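Local coordinates for gdp-l-fucose synthetase (Naegleria fowleri, PDB 6AQZ), which binds NADP and probably catalyses the last step of GDP-L-fucose synthesis, the epimerisation and NADPH-dependent reduction of GDP-4-keto-6-deoxy-D-mannose, at residues L211-Y216 / E334-A339. Numbering follows the deposited sequence.
Sequences LMHKCY and ENYETA
His213 and Tyr336 bring the two backbones nearest each other, yet their CA atoms remain 9.4 Å apart, so long aromatic side chains must span the gap. Residues 211-216 lie within helix 207-221, whereas 334-339 continues from helix 321-335 toward the C-terminus. In this NADP-binding enzyme of the epimerase/dehydratase family, the contact is an aromatic cluster of His213, Tyr216 and Tyr336 that ties the C-terminal tail to helix 207-221.

The evidence for a stack lies in the two tyrosines: their ring centroids are 4.1 Å apart and their planes differ by 20°, a face-to-face pair with a slight tilt. The rings are displaced, since Tyr216 CE1 lies over the rim of the Tyr336 ring, 3.4 Å from Tyr336 CZ, while Tyr216 OH lies over the same face farther toward CD2, 3.5 Å from Tyr336 CD2. In both tyrosines CG stands anti to the backbone N, which sends the ring out into the gap between the chains.

His213 lies one helical turn before Tyr216 and meets Tyr336 differently, as an oblique pair with ring planes at 65°. Its imidazole is held at both nitrogens: ND1 hydrogen-bonds Phe200 O, and NE2 engages the Tyr336 hydroxyl. Beyond the two segments, Phe332 meets the Tyr336 ring steeply and Lys341 makes a cation-pi contact with it. The His213 NE2 to Tyr336 OH bond measures 2.9 Å with an angle of 153°, and the hydroxyl sits at the imidazole edge, near its plane.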
loop_
_atom_site.group_PDB
_atom_site.type_symbol
_atom_site.label_atom_id
_atom_site.label_comp_id
_atom_site.label_asym_id
_atom_site.label_seq_id
_atom_site.Cartn_x
_atom_site.Cartn_y
_atom_site.Cartn_z
ATOM N N LEU A 211 27.169 15.175 9.289
ATOM C CA LEU A 211 28.449 15.807 9.009
ATOM C C LEU A 211 28.681 16.991 9.943
ATOM O O LEU A 211 29.810 17.229 10.380
ATOM C CB LEU A 211 28.509 16.250 7.557
ATOM C CG LEU A 211 28.734 15.083 6.599
ATOM C CD1 LEU A 211 28.782 15.587 5.171
ATOM C CD2 LEU A 211 29.984 14.299 6.949
ATOM N N MET A 212 27.615 17.726 10.284
ATOM C CA MET A 212 27.754 18.841 11.218
ATOM C C MET A 212 28.180 18.366 12.596
ATOM O O MET A 212 29.084 18.945 13.206
ATOM C CB MET A 212 26.453 19.630 11.324
ATOM C CG MET A 212 26.222 20.545 10.157
ATOM S SD MET A 212 24.727 21.520 10.336
ATOM C CE MET A 212 24.761 22.375 8.765
ATOM N N HIS A 213 27.556 17.300 13.093
ATOM C CA HIS A 213 27.913 16.792 14.410
ATOM C C HIS A 213 29.321 16.216 14.392
ATOM O O HIS A 213 30.074 16.363 15.365
ATOM C CB HIS A 213 26.908 15.729 14.851
ATOM C CG HIS A 213 26.958 15.421 16.314
ATOM N ND1 HIS A 213 26.223 14.406 16.887
ATOM C CD2 HIS A 213 27.665 15.987 17.317
ATOM C CE1 HIS A 213 26.467 14.371 18.185
ATOM N NE2 HIS A 213 27.339 15.318 18.470
ATOM N N LYS A 214 29.684 15.563 13.287
ATOM C CA LYS A 214 31.027 15.026 13.125
ATOM C C LYS A 214 32.069 16.136 13.143
ATOM O O LYS A 214 33.113 16.012 13.800
ATOM C CB LYS A 214 31.109 14.242 11.812
ATOM C CG LYS A 214 31.355 12.762 11.969
ATOM C CD LYS A 214 30.386 11.953 11.150
ATOM C CE LYS A 214 31.113 11.172 10.065
ATOM N NZ LYS A 214 32.434 10.697 10.579
ATOM N N CYS A 215 31.791 17.238 12.444
ATOM C CA CYS A 215 32.730 18.348 12.408
ATOM C C CYS A 215 32.863 18.968 13.796
ATOM O O CYS A 215 33.962 19.364 14.213
ATOM C CB CYS A 215 32.285 19.378 11.367
ATOM S SG CYS A 215 33.518 20.674 11.008
ATOM N N TYR A 216 31.738 19.087 14.509
ATOM C CA TYR A 216 31.750 19.580 15.877
ATOM C C TYR A 216 32.630 18.717 16.779
ATOM O O TYR A 216 33.416 19.247 17.569
ATOM C CB TYR A 216 30.317 19.636 16.407
ATOM C CG TYR A 216 30.190 20.115 17.847
ATOM C CD1 TYR A 216 30.285 19.207 18.904
ATOM C CD2 TYR A 216 29.942 21.454 18.153
ATOM C CE1 TYR A 216 30.155 19.625 20.222
ATOM C CE2 TYR A 216 29.812 21.876 19.465
ATOM C CZ TYR A 216 29.921 20.960 20.498
ATOM O OH TYR A 216 29.795 21.379 21.808
ATOM N N GLU A 334 24.866 27.244 19.407
ATOM C CA GLU A 334 24.166 27.882 20.514
ATOM C C GLU A 334 23.234 26.930 21.254
ATOM O O GLU A 334 22.909 27.199 22.410
ATOM C CB GLU A 334 23.380 29.098 20.027
ATOM N N ASN A 335 22.813 25.818 20.639
ATOM C CA ASN A 335 21.795 24.966 21.251
ATOM C C ASN A 335 22.236 23.518 21.427
ATOM O O ASN A 335 21.401 22.666 21.741
ATOM C CB ASN A 335 20.509 24.999 20.424
ATOM C CG ASN A 335 19.832 26.344 20.462
ATOM O OD1 ASN A 335 19.192 26.689 21.455
ATOM N ND2 ASN A 335 19.973 27.121 19.388
ATOM N N TYR A 336 23.537 23.241 21.349
ATOM C CA TYR A 336 24.023 21.865 21.307
ATOM C C TYR A 336 23.436 21.004 22.413
ATOM O O TYR A 336 23.123 19.833 22.186
ATOM C CB TYR A 336 25.550 21.848 21.399
ATOM C CG TYR A 336 26.171 20.454 21.314
ATOM C CD1 TYR A 336 26.259 19.785 20.096
ATOM C CD2 TYR A 336 26.691 19.816 22.451
ATOM C CE1 TYR A 336 26.835 18.518 20.000
ATOM C CE2 TYR A 336 27.267 18.536 22.365
ATOM C CZ TYR A 336 27.338 17.899 21.136
ATOM O OH TYR A 336 27.900 16.641 21.017
ATOM N N GLU A 337 23.302 21.554 23.621
ATOM C CA GLU A 337 22.848 20.743 24.746
ATOM C C GLU A 337 21.458 20.162 24.508
ATOM O O GLU A 337 21.204 18.997 24.839
ATOM C CB GLU A 337 22.858 21.564 26.035
ATOM C CG GLU A 337 22.349 20.788 27.241
ATOM C CD GLU A 337 22.139 21.660 28.468
ATOM O OE1 GLU A 337 22.711 22.766 28.515
ATOM O OE2 GLU A 337 21.392 21.244 29.379
ATOM N N THR A 338 20.554 20.940 23.910
ATOM C CA THR A 338 19.184 20.492 23.703
ATOM C C THR A 338 18.972 19.906 22.325
ATOM O O THR A 338 17.833 19.576 21.983
ATOM C CB THR A 338 18.172 21.629 23.908
ATOM O OG1 THR A 338 18.460 22.700 23.006
ATOM C CG2 THR A 338 18.178 22.121 25.343
ATOM N N ALA A 339 20.020 19.814 21.513
ATOM C CA ALA A 339 19.850 19.324 20.160
ATOM C C ALA A 339 19.720 17.804 20.163
ATOM O O ALA A 339 20.343 17.105 20.974
ATOM C CB ALA A 339 21.008 19.775 19.271
#